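Local coordinates for branched-chain alpha-ketoacid decarboxylase (PDB 2VBF), which probably decarboxylates branched-chain and aromatic alpha-keto acids to aldehydes, using thiamine diphosphate held with the help of a magnesium ion, at residues Leu32-Glu37 and Glu168-Leu173; Leu38-Ile43 and Lys86-Phe91; Ala375-Asp380 and Leu547-Glu552; Gln400-Phe405 and Asp553-Leu558. One frame throughout, in Å; residues are numbered along the deposited sequence.

Contact 1 of 4, residues Leu32-Glu37 and Glu168-Leu173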
# COMPACT_ATOMS: atom_id res chain seq x y z
N LEU A 32 25.05 -6.61 4.24
CA LEU A 32 25.33 -5.21 4.05
C LEU A 32 26.60 -5.00 3.20
O LEU A 32 26.66 -4.09 2.38
CB LEU A 32 25.39 -4.48 5.40
CG LEU A 32 24.04 -4.39 6.16
CD1 LEU A 32 24.23 -3.85 7.56
CD2 LEU A 32 23.06 -3.52 5.39
N ASP A 33 27.60 -5.88 3.38
CA ASP A 33 28.79 -5.83 2.55
C ASP A 33 28.44 -6.05 1.07
O ASP A 33 28.91 -5.32 0.20
CB ASP A 33 29.83 -6.86 3.00
CG ASP A 33 30.73 -6.35 4.13
OD1 ASP A 33 30.66 -5.17 4.50
OD2 ASP A 33 31.52 -7.16 4.66
N ARG A 34 27.59 -7.05 0.80
CA ARG A 34 27.17 -7.35 -0.57
C ARG A 34 26.36 -6.20 -1.16
O ARG A 34 26.55 -5.87 -2.32
CB ARG A 34 26.36 -8.64 -0.64
CG ARG A 34 27.16 -9.92 -0.39
CD ARG A 34 28.40 -10.02 -1.29
NE ARG A 34 28.84 -11.40 -1.50
CZ ARG A 34 29.92 -11.75 -2.20
NH1 ARG A 34 30.71 -10.83 -2.74
NH2 ARG A 34 30.23 -13.03 -2.35
N LEU A 35 25.47 -5.60 -0.37
CA LEU A 35 24.73 -4.42 -0.84
C LEU A 35 25.67 -3.27 -1.18
O LEU A 35 25.50 -2.61 -2.20
CB LEU A 35 23.67 -3.99 0.19
CG LEU A 35 22.57 -5.01 0.49
CD1 LEU A 35 21.61 -4.39 1.51
CD2 LEU A 35 21.83 -5.49 -0.77
N HIS A 36 26.67 -3.03 -0.34
CA HIS A 36 27.71 -2.04 -0.64
C HIS A 36 28.40 -2.33 -1.98
O HIS A 36 28.63 -1.41 -2.77
CB HIS A 36 28.75 -1.98 0.47
CG HIS A 36 29.94 -1.14 0.12
ND1 HIS A 36 29.90 0.24 0.12
CD2 HIS A 36 31.20 -1.48 -0.24
CE1 HIS A 36 31.09 0.71 -0.23
NE2 HIS A 36 31.89 -0.32 -0.46
N GLU A 37 28.74 -3.59 -2.23
CA GLU A 37 29.37 -3.99 -3.49
C GLU A 37 28.52 -3.63 -4.70
O GLU A 37 29.05 -3.33 -5.78
CB GLU A 37 29.62 -5.49 -3.54
CG GLU A 37 30.67 -6.06 -2.64
CD GLU A 37 30.83 -7.56 -2.87
OE1 GLU A 37 30.55 -8.04 -3.99
OE2 GLU A 37 31.24 -8.25 -1.92
N GLU A 168 22.80 -18.27 -0.04
CA GLU A 168 21.49 -17.78 -0.46
C GLU A 168 21.49 -16.29 -0.80
O GLU A 168 20.91 -15.86 -1.81
CB GLU A 168 20.43 -18.09 0.60
CG GLU A 168 20.01 -19.56 0.62
CD GLU A 168 19.27 -19.98 -0.63
OE1 GLU A 168 18.07 -19.65 -0.75
OE2 GLU A 168 19.87 -20.66 -1.49
N ILE A 169 22.15 -15.50 0.04
CA ILE A 169 22.33 -14.08 -0.27
C ILE A 169 23.03 -13.91 -1.62
O ILE A 169 22.58 -13.14 -2.47
CB ILE A 169 23.13 -13.36 0.83
CG1 ILE A 169 22.26 -13.20 2.08
CG2 ILE A 169 23.67 -12.01 0.34
CD1 ILE A 169 23.03 -12.79 3.32
N ASP A 170 24.11 -14.65 -1.82
CA ASP A 170 24.87 -14.57 -3.04
C ASP A 170 24.05 -15.05 -4.24
O ASP A 170 24.11 -14.44 -5.30
CB ASP A 170 26.17 -15.34 -2.89
CG ASP A 170 27.17 -14.63 -2.00
OD1 ASP A 170 26.85 -13.52 -1.51
OD2 ASP A 170 28.28 -15.15 -1.79
N ARG A 171 23.25 -16.09 -4.04
CA ARG A 171 22.41 -16.63 -5.10
C ARG A 171 21.41 -15.58 -5.56
O ARG A 171 21.29 -15.33 -6.75
CB ARG A 171 21.65 -17.87 -4.63
CG ARG A 171 20.71 -18.45 -5.71
CD ARG A 171 19.97 -19.67 -5.25
NE ARG A 171 18.99 -19.43 -4.18
CZ ARG A 171 17.79 -18.90 -4.37
NH1 ARG A 171 17.40 -18.51 -5.58
NH2 ARG A 171 16.97 -18.76 -3.34
N VAL A 172 20.70 -14.98 -4.62
CA VAL A 172 19.64 -14.04 -5.01
C VAL A 172 20.22 -12.74 -5.57
O VAL A 172 19.70 -12.22 -6.55
CB VAL A 172 18.62 -13.79 -3.86
CG1 VAL A 172 18.07 -15.12 -3.31
CG2 VAL A 172 19.23 -12.95 -2.75
N LEU A 173 21.31 -12.23 -5.00
CA LEU A 173 21.93 -11.01 -5.51
C LEU A 173 22.63 -11.24 -6.84
O LEU A 173 22.71 -10.33 -7.67
CB LEU A 173 22.88 -10.40 -4.48
CG LEU A 173 22.24 -9.96 -3.16
CD1 LEU A 173 23.27 -9.37 -2.21
CD2 LEU A 173 21.11 -8.96 -3.38
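Helix segments Leu32-Glu37 and Glu168-Leu173 run nearly parallel, their axes 11.0 Å apart at closest approach and inclined by 24°, with Arg34 facing Asp170. Both belong to the N-terminal (pyrimidine-binding, PYR) alpha/beta domain of the thiamine diphosphate-binding fold, and they pack on the same strand, 116-122, through Leu35 on Ile119 and Leu173 on Val117. Near the sheet the touch is apolar: Leu173 CD1 presses on Arg34 CB at 3.5 Å and lies more loosely beside Leu35 CD2, while the CG2 branch of Ile169 meets Arg34 CG. Farther out, salt bridges take over. The Arg34 chain bends at its second torsion (chi2 -52°), bringing the guanidinium against Asp170, which it grips side-on through NE and NH2, one nitrogen for each oxygen. The two flat groups are strongly tilted, by 63°, so both nitrogens approach from above the carboxylate plane. Asp170 OD2 also receives Tyr30 OH, and Arg34 NH1 serves Leu201 O. On the other flank Glu37 completes the network, its OE2 taking Arg34 NH1 at 2.8 Å on the syn lone pair, while the bridge from Arg34 NH2 to Asp170 OD2 measures 2.9 Å.

Contact 2 of 4, residues Leu38-Ile43 and Lys86-Phe91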
# COMPACT_ATOMS: atom_id res chain seq x y z
N LEU A 38 27.20 -3.72 -4.53
CA LEU A 38 26.25 -3.35 -5.58
C LEU A 38 26.11 -1.84 -5.80
O LEU A 38 25.41 -1.42 -6.72
CB LEU A 38 24.86 -3.95 -5.28
CG LEU A 38 24.74 -5.47 -5.24
CD1 LEU A 38 23.34 -5.90 -4.79
CD2 LEU A 38 25.08 -6.08 -6.61
N GLY A 39 26.78 -1.03 -4.97
CA GLY A 39 26.76 0.42 -5.10
C GLY A 39 25.67 1.11 -4.29
O GLY A 39 25.47 2.32 -4.44
N ILE A 40 24.98 0.35 -3.45
CA ILE A 40 23.91 0.89 -2.61
C ILE A 40 24.53 1.60 -1.40
O ILE A 40 25.31 1.02 -0.65
CB ILE A 40 22.91 -0.22 -2.14
CG1 ILE A 40 22.27 -0.91 -3.36
CG2 ILE A 40 21.81 0.37 -1.25
CD1 ILE A 40 21.56 -2.23 -3.03
N GLU A 41 24.15 2.87 -1.24
CA GLU A 41 24.67 3.72 -0.17
C GLU A 41 23.58 4.19 0.81
O GLU A 41 23.86 4.87 1.80
CB GLU A 41 25.38 4.92 -0.80
CG GLU A 41 26.64 4.51 -1.58
CD GLU A 41 27.22 5.63 -2.43
OE1 GLU A 41 26.76 6.79 -2.35
OE2 GLU A 41 28.15 5.35 -3.20
N GLU A 42 22.33 3.82 0.51
CA GLU A 42 21.17 4.23 1.29
C GLU A 42 20.18 3.08 1.26
O GLU A 42 20.01 2.47 0.22
CB GLU A 42 20.50 5.47 0.67
CG GLU A 42 21.17 6.81 0.99
CD GLU A 42 22.29 7.21 0.05
OE1 GLU A 42 22.45 6.64 -1.06
OE2 GLU A 42 23.03 8.15 0.41
N ILE A 43 19.54 2.80 2.40
CA ILE A 43 18.49 1.78 2.49
C ILE A 43 17.22 2.43 2.99
O ILE A 43 17.23 3.15 4.00
CB ILE A 43 18.88 0.59 3.41
CG1 ILE A 43 20.14 -0.08 2.86
CG2 ILE A 43 17.74 -0.41 3.58
CD1 ILE A 43 20.61 -1.31 3.61
N LYS A 86 20.80 4.91 -9.45
CA LYS A 86 21.96 4.26 -8.82
C LYS A 86 22.29 2.91 -9.46
O LYS A 86 23.44 2.45 -9.38
CB LYS A 86 21.71 4.06 -7.31
CG LYS A 86 22.98 4.02 -6.45
CD LYS A 86 23.45 5.44 -6.12
CE LYS A 86 24.66 5.45 -5.20
NZ LYS A 86 25.14 6.83 -5.01
N LYS A 87 21.28 2.30 -10.09
CA LYS A 87 21.40 1.01 -10.82
C LYS A 87 21.42 -0.21 -9.87
O LYS A 87 21.69 -1.35 -10.29
CB LYS A 87 22.58 1.04 -11.82
CG LYS A 87 22.56 2.25 -12.77
CD LYS A 87 21.23 2.38 -13.53
CE LYS A 87 21.21 3.59 -14.45
NZ LYS A 87 19.97 3.64 -15.23
N ALA A 88 21.10 0.05 -8.61
CA ALA A 88 20.78 -0.97 -7.61
C ALA A 88 20.09 -0.26 -6.45
O ALA A 88 20.33 0.92 -6.23
CB ALA A 88 22.04 -1.71 -7.14
N ALA A 89 19.24 -0.98 -5.72
CA ALA A 89 18.60 -0.41 -4.54
C ALA A 89 18.19 -1.47 -3.53
O ALA A 89 18.11 -2.65 -3.86
CB ALA A 89 17.38 0.41 -4.94
N ALA A 90 17.95 -1.03 -2.30
CA ALA A 90 17.41 -1.89 -1.25
C ALA A 90 16.46 -1.16 -0.32
O ALA A 90 16.62 0.04 -0.01
CB ALA A 90 18.56 -2.54 -0.44
N PHE A 91 15.42 -1.88 0.11
CA PHE A 91 14.58 -1.39 1.20
C PHE A 91 14.24 -2.54 2.16
O PHE A 91 14.34 -3.71 1.80
CB PHE A 91 13.35 -0.63 0.70
CG PHE A 91 12.27 -1.49 0.08
CD1 PHE A 91 11.12 -1.81 0.78
CD2 PHE A 91 12.39 -1.91 -1.24
CE1 PHE A 91 10.13 -2.59 0.21
CE2 PHE A 91 11.39 -2.68 -1.83
CZ PHE A 91 10.26 -3.02 -1.10
O HOH W 1 25.16 0.48 -8.77
O HOH W 2 18.37 1.85 -2.01
O HOH W 3 23.48 8.14 -3.12
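Neighbouring strands 42-45 and 89-94 of the N-terminal domain's parallel sheet begin here, and Ile40, Ala88 and Ala90 pack together where their leading ends approach. Before the strands proper, Gly39 closes helix 27-37 in a Schellman motif, with positive phi and two bonds back into the last turn. The strand starts show how a parallel pair can be joined through solvent: no direct backbone bond links the two segments, but a water donates to Glu42 O at 2.8 Å and accepts from Ala90 N. A second water works differently, donating to both Leu38 O and Lys86 O where two helices end. Between them the packing is apolar. Ile40 lays its CG1 arm alongside the Ala88 CB and carries CD1 onto the Ala89-Ala90 peptide, 3.5 Å from Ala89 C and near Ala90 CB. Ala88 CB also sits under Leu38 O at 3.4 Å, and Ala88 O is buried without any partner. Farther along, Ile43 CA makes a C-H...O contact of 3.6 Å with Ala90 O. At the margin Lys86, its CG anti to the backbone N (chi1 -153°), passes Gly39 O, and its NZ reaches Glu41 OE1 in a salt bridge of 3.1 Å whose hydrogen bond is weak. NZ also gives to a water shared with Glu42 OE1, which Tyr82 OH bonds too. Ile40, Ile43 and Ala90 face Leu35 of helix 27-37, whereas Ala89 and Phe91 turn to helix 72-86; strand 65-68 pairs with Ile43, and strand 116-122 with Ala89.

Contact 3 of 4, residues Ala375-Asp380 and Leu547-Glu552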
# COMPACT_ATOMS: atom_id res chain seq x y z
N ALA A 375 -1.27 35.22 -20.01
CA ALA A 375 -2.36 34.28 -20.15
C ALA A 375 -2.35 33.26 -19.02
O ALA A 375 -1.29 32.90 -18.52
CB ALA A 375 -2.29 33.56 -21.49
N PRO A 376 -3.54 32.79 -18.62
CA PRO A 376 -3.57 31.68 -17.66
C PRO A 376 -2.86 30.46 -18.24
O PRO A 376 -2.89 30.25 -19.45
CB PRO A 376 -5.07 31.39 -17.49
CG PRO A 376 -5.77 32.63 -17.96
CD PRO A 376 -4.89 33.20 -19.03
N LEU A 377 -2.23 29.68 -17.37
CA LEU A 377 -1.52 28.48 -17.80
C LEU A 377 -2.43 27.49 -18.51
O LEU A 377 -3.53 27.21 -18.05
CB LEU A 377 -0.90 27.77 -16.60
CG LEU A 377 0.56 27.98 -16.31
CD1 LEU A 377 0.92 27.12 -15.08
CD2 LEU A 377 1.46 27.62 -17.50
N SER A 378 -1.94 26.97 -19.63
CA SER A 378 -2.60 25.89 -20.35
C SER A 378 -1.61 24.74 -20.47
O SER A 378 -0.38 24.94 -20.41
CB SER A 378 -3.04 26.36 -21.74
OG SER A 378 -1.92 26.65 -22.55
N GLN A 379 -2.14 23.54 -20.66
CA GLN A 379 -1.31 22.34 -20.70
C GLN A 379 -0.27 22.39 -21.82
O GLN A 379 0.91 22.22 -21.57
CB GLN A 379 -2.17 21.09 -20.85
CG GLN A 379 -2.92 20.71 -19.58
CD GLN A 379 -2.10 19.87 -18.62
OE1 GLN A 379 -1.00 19.41 -18.96
NE2 GLN A 379 -2.62 19.66 -17.41
N ASP A 380 -0.70 22.65 -23.05
CA ASP A 380 0.24 22.66 -24.17
C ASP A 380 1.38 23.67 -23.99
O ASP A 380 2.55 23.35 -24.23
CB ASP A 380 -0.50 22.88 -25.49
CG ASP A 380 -1.36 21.70 -25.88
OD1 ASP A 380 -1.02 20.55 -25.51
OD2 ASP A 380 -2.39 21.91 -26.55
N LEU A 547 0.64 24.42 -9.42
CA LEU A 547 0.18 24.94 -10.72
C LEU A 547 -1.32 24.78 -10.80
O LEU A 547 -1.85 23.69 -10.56
CB LEU A 547 0.82 24.18 -11.88
CG LEU A 547 2.35 24.12 -11.90
CD1 LEU A 547 2.82 23.29 -13.10
CD2 LEU A 547 2.97 25.53 -11.92
N VAL A 548 -2.03 25.86 -11.14
CA VAL A 548 -3.47 25.78 -11.32
C VAL A 548 -3.81 25.70 -12.81
O VAL A 548 -3.43 26.57 -13.60
CB VAL A 548 -4.22 26.96 -10.65
CG1 VAL A 548 -5.73 26.78 -10.82
CG2 VAL A 548 -3.86 27.03 -9.17
N LEU A 549 -4.52 24.64 -13.19
CA LEU A 549 -4.95 24.42 -14.56
C LEU A 549 -6.39 23.93 -14.57
O LEU A 549 -6.89 23.41 -13.57
CB LEU A 549 -4.03 23.42 -15.26
CG LEU A 549 -2.68 24.04 -15.69
CD1 LEU A 549 -1.58 23.72 -14.68
CD2 LEU A 549 -2.29 23.61 -17.09
N GLU A 550 -7.07 24.11 -15.70
CA GLU A 550 -8.48 23.75 -15.81
C GLU A 550 -8.65 22.23 -15.91
O GLU A 550 -7.85 21.55 -16.54
CB GLU A 550 -9.14 24.43 -17.02
CG GLU A 550 -9.10 25.95 -16.97
CD GLU A 550 -9.87 26.53 -15.80
OE1 GLU A 550 -10.90 25.94 -15.40
OE2 GLU A 550 -9.46 27.59 -15.28
N LYS A 551 -9.70 21.71 -15.29
CA LYS A 551 -9.95 20.27 -15.32
C LYS A 551 -10.18 19.72 -16.73
O LYS A 551 -9.88 18.56 -17.01
CB LYS A 551 -11.13 19.92 -14.41
CG LYS A 551 -12.49 20.36 -14.87
CD LYS A 551 -13.58 19.84 -13.92
CE LYS A 551 -13.41 20.40 -12.52
NZ LYS A 551 -14.50 20.00 -11.61
N GLU A 552 -10.71 20.57 -17.62
CA GLU A 552 -11.02 20.18 -19.00
C GLU A 552 -9.80 20.21 -19.92
O GLU A 552 -9.86 19.75 -21.06
CB GLU A 552 -12.08 21.10 -19.60
CG GLU A 552 -13.39 21.12 -18.83
CD GLU A 552 -13.45 22.14 -17.70
OE1 GLU A 552 -12.45 22.86 -17.45
OE2 GLU A 552 -14.52 22.22 -17.07
O HOH W 4 -5.81 25.13 -18.11
O HOH W 5 -5.49 20.10 -16.71
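The carboxamide of Gln379 is the flat group that meets Leu549: methyl CD2 lies over one of its faces, offset to the side away from OE1 and 4.0 Å from both CD and NE2. The two side chains cross at about a right angle. The polar atoms of the amide look elsewhere. Its OE1 accepts from Trp383 NE1, and its NE2 gives to a water at 3.0 Å that in turn donates to Glu550 O, besides a weak bond to Thr402 OG1. These partners fix the rotation of the amide, and a bend at chi2 (-85°) folds it back toward Leu549. The same methyl reaches further, touching the start of helix 379-389 at Gln379 N and Ser378 C, 3.6 Å from each, so a single branch of Leu549 plugs the corner where the loop turns into the helix. Leu377 supplies the other half of the packing: its CB faces Leu549 CG at 4.2 Å, and its CD1 reaches past to Leu547 CD2 at 4.1 Å, the two chains crossing at a slant. Backbone polarity is met by solvent again, as a second water donates to Leu377 O and accepts from Glu550 N at 2.9 Å. Leu377 pairs by backbone with Arg523. The contact thus joins the end of strand 542-548, next to the sheet's outermost strand 517-522, to the N-terminus of helix 379-389, with Ser378 as N-cap. It lies in the C-terminal (diphosphate-binding, PP) domain, which holds the cofactor's diphosphate, and Gln379 stands in the second shell behind Thr402.

Contact 4 of 4, residues Gln400-Phe405 and Asp553-Leu558. With TPP (thiamine diphosphate), chain F.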
# COMPACT_ATOMS: atom_id res chain seq x y z
N GLN A 400 1.78 9.49 -14.23
CA GLN A 400 0.64 9.12 -15.08
C GLN A 400 -0.48 10.16 -14.90
O GLN A 400 -0.79 10.55 -13.78
CB GLN A 400 0.15 7.71 -14.74
CG GLN A 400 1.17 6.60 -15.04
CD GLN A 400 1.64 6.64 -16.49
OE1 GLN A 400 0.88 6.34 -17.41
NE2 GLN A 400 2.91 6.99 -16.69
N GLY A 401 -1.04 10.59 -16.02
CA GLY A 401 -1.91 11.75 -16.07
C GLY A 401 -1.39 12.76 -17.07
O GLY A 401 -0.54 12.46 -17.92
N THR A 402 -1.90 13.99 -16.99
CA THR A 402 -1.47 15.02 -17.94
C THR A 402 0.05 15.20 -17.90
O THR A 402 0.65 15.45 -18.94
CB THR A 402 -2.19 16.37 -17.71
OG1 THR A 402 -1.85 16.93 -16.44
CG2 THR A 402 -3.70 16.20 -17.83
N SER A 403 0.65 15.06 -16.72
CA SER A 403 2.11 15.25 -16.58
C SER A 403 2.93 14.30 -17.46
O SER A 403 3.79 14.73 -18.23
CB SER A 403 2.54 15.10 -15.12
OG SER A 403 2.04 16.14 -14.30
N PHE A 404 2.66 12.99 -17.37
CA PHE A 404 3.40 12.03 -18.19
C PHE A 404 3.20 12.31 -19.67
O PHE A 404 4.17 12.36 -20.42
CB PHE A 404 3.02 10.58 -17.88
CG PHE A 404 3.76 9.59 -18.73
CD1 PHE A 404 5.05 9.23 -18.41
CD2 PHE A 404 3.19 9.06 -19.88
CE1 PHE A 404 5.75 8.33 -19.19
CE2 PHE A 404 3.87 8.15 -20.66
CZ PHE A 404 5.16 7.79 -20.33
N PHE A 405 1.96 12.48 -20.10
CA PHE A 405 1.70 12.64 -21.53
C PHE A 405 2.23 13.96 -22.10
O PHE A 405 2.71 13.99 -23.23
CB PHE A 405 0.23 12.38 -21.84
CG PHE A 405 -0.15 10.95 -21.62
CD1 PHE A 405 0.35 9.96 -22.46
CD2 PHE A 405 -0.94 10.59 -20.54
CE1 PHE A 405 0.03 8.62 -22.25
CE2 PHE A 405 -1.27 9.25 -20.33
CZ PHE A 405 -0.77 8.26 -21.18
N ASP A 553 -8.70 20.76 -19.42
CA ASP A 553 -7.49 20.96 -20.22
C ASP A 553 -6.58 19.73 -20.17
O ASP A 553 -6.20 19.28 -19.10
CB ASP A 553 -6.76 22.19 -19.70
CG ASP A 553 -5.60 22.63 -20.59
OD1 ASP A 553 -5.46 22.16 -21.73
OD2 ASP A 553 -4.81 23.46 -20.10
N ALA A 554 -6.26 19.20 -21.34
CA ALA A 554 -5.34 18.07 -21.46
C ALA A 554 -4.35 18.33 -22.60
O ALA A 554 -4.74 18.92 -23.61
CB ALA A 554 -6.11 16.80 -21.72
N PRO A 555 -3.10 17.89 -22.45
CA PRO A 555 -2.13 18.07 -23.53
C PRO A 555 -2.56 17.31 -24.77
O PRO A 555 -3.24 16.29 -24.67
CB PRO A 555 -0.83 17.50 -22.94
CG PRO A 555 -1.28 16.55 -21.91
CD PRO A 555 -2.51 17.15 -21.32
N LYS A 556 -2.18 17.82 -25.95
CA LYS A 556 -2.61 17.22 -27.22
C LYS A 556 -2.45 15.71 -27.26
O LYS A 556 -3.35 15.01 -27.72
CB LYS A 556 -1.87 17.87 -28.39
CG LYS A 556 -2.36 19.28 -28.69
CD LYS A 556 -1.68 19.91 -29.90
CE LYS A 556 -2.33 21.25 -30.25
NZ LYS A 556 -1.97 22.34 -29.30
N LEU A 557 -1.33 15.19 -26.77
CA LEU A 557 -1.09 13.74 -26.82
C LEU A 557 -2.17 12.98 -26.04
O LEU A 557 -2.65 11.94 -26.49
CB LEU A 557 0.30 13.37 -26.30
CG LEU A 557 0.70 11.88 -26.38
CD1 LEU A 557 0.55 11.37 -27.81
CD2 LEU A 557 2.12 11.64 -25.88
N LEU A 558 -2.56 13.51 -24.87
CA LEU A 558 -3.55 12.84 -24.02
C LEU A 558 -4.96 12.97 -24.58
O LEU A 558 -5.78 12.06 -24.42
CB LEU A 558 -3.50 13.38 -22.58
CG LEU A 558 -4.52 12.83 -21.58
CD1 LEU A 558 -4.51 11.30 -21.58
CD2 LEU A 558 -4.26 13.36 -20.19
N1' TPP F . -4.75 3.68 -8.76
C2' TPP F . -3.41 3.44 -8.94
CM2 TPP F . -2.59 2.97 -7.78
N3' TPP F . -2.87 3.63 -10.19
C4' TPP F . -3.64 4.05 -11.25
N4' TPP F . -3.08 4.20 -12.42
C5' TPP F . -5.00 4.32 -11.06
C6' TPP F . -5.56 4.13 -9.80
C7' TPP F . -5.88 4.81 -12.19
N3 TPP F . -5.52 6.16 -12.62
C2 TPP F . -4.70 6.50 -13.68
S1 TPP F . -4.48 8.08 -13.94
C5 TPP F . -5.48 8.41 -12.71
C4 TPP F . -6.00 7.30 -12.05
CM4 TPP F . -6.95 7.34 -10.88
C6 TPP F . -5.77 9.87 -12.40
C7 TPP F . -4.54 10.70 -12.05
O7 TPP F . -5.01 12.00 -11.78
PA TPP F . -4.02 13.22 -11.52
O1A TPP F . -2.80 12.79 -10.73
O2A TPP F . -4.80 14.31 -10.81
O3A TPP F . -3.52 13.59 -13.02
PB TPP F . -4.21 14.61 -14.08
O1B TPP F . -4.54 13.78 -15.29
O2B TPP F . -3.14 15.60 -14.42
O3B TPP F . -5.41 15.27 -13.47
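Thr402 and Phe405 meet Pro555 and Leu558 in the buried, close-packed half of the contact, whereas Leu557 and Asp553, partly exposed, mark its outer border. On the buried side Pro555 CD sits 3.7 Å from Thr402 CB, and its CG lies against Thr402 O. Leu558 divides its branches: CD2 goes to Thr402 CG2, while CD1 nears Phe405 CD2 at 3.8 Å. With CG anti to the backbone N (chi1 177°), Leu558 extends toward helix 402-407 and its two methyls part there. Phe405 and Leu558 cross at about a right angle, and one face of the phenyl ring is taken by Phe404 CD2. At the border Leu557 touches through CD2, which approaches the edge of that ring, 4.2 Å from Phe405 CD1, yet comes as close as 3.6 Å to Phe405 O. Facing inward, this packing backs the cofactor site. Thr402 N gives a forked bond to O1B and O2B of thiamine diphosphate, and Thr402 OG1 donates to O2B at 2.7 Å. Its hydroxyl takes the crowded position between backbone N and carbonyl carbon (chi1 65°), which turns it to the phosphate. Gly401, the N-cap, lies close by, so helix 402-407 points its N-terminus at the diphosphate and its dipole probably favours the negative charge. Gly425, Gly453, Ser454, Asn479, Thr483 and Val484 also hydrogen-bond the cofactor. Helix 402-407 thus lies between the cofactor and the start of helix 556-568, with helix 379-389 against Pro555 and helix 483-488 against Thr402 and Leu558.

How the contacts relate
Contacts 1 and 2 come first along the chain and lie in the N-terminal domain, their centres 11 Å apart; helix 27-37 runs directly from one into the other, and Leu35 of contact 1 packs on Ile40, Ile43 and Ala90 of contact 2. Contacts 3 and 4, also 11 Å apart, lie in the C-terminal domain with their segments alternating along the chain. There Gln379 N bonds to Asp553 OD2 at 2.7 Å, and Asp380 pairs with Lys556. The two pairs sit on opposite sides of the chain's centre, 32 to 48 Å apart by centres. Both domains carry a parallel sheet of strand order 2-1-3-4-6-5, so one design is used twice: the first pair joins helices and strands away from the annotated sites, the second backs the diphosphate site.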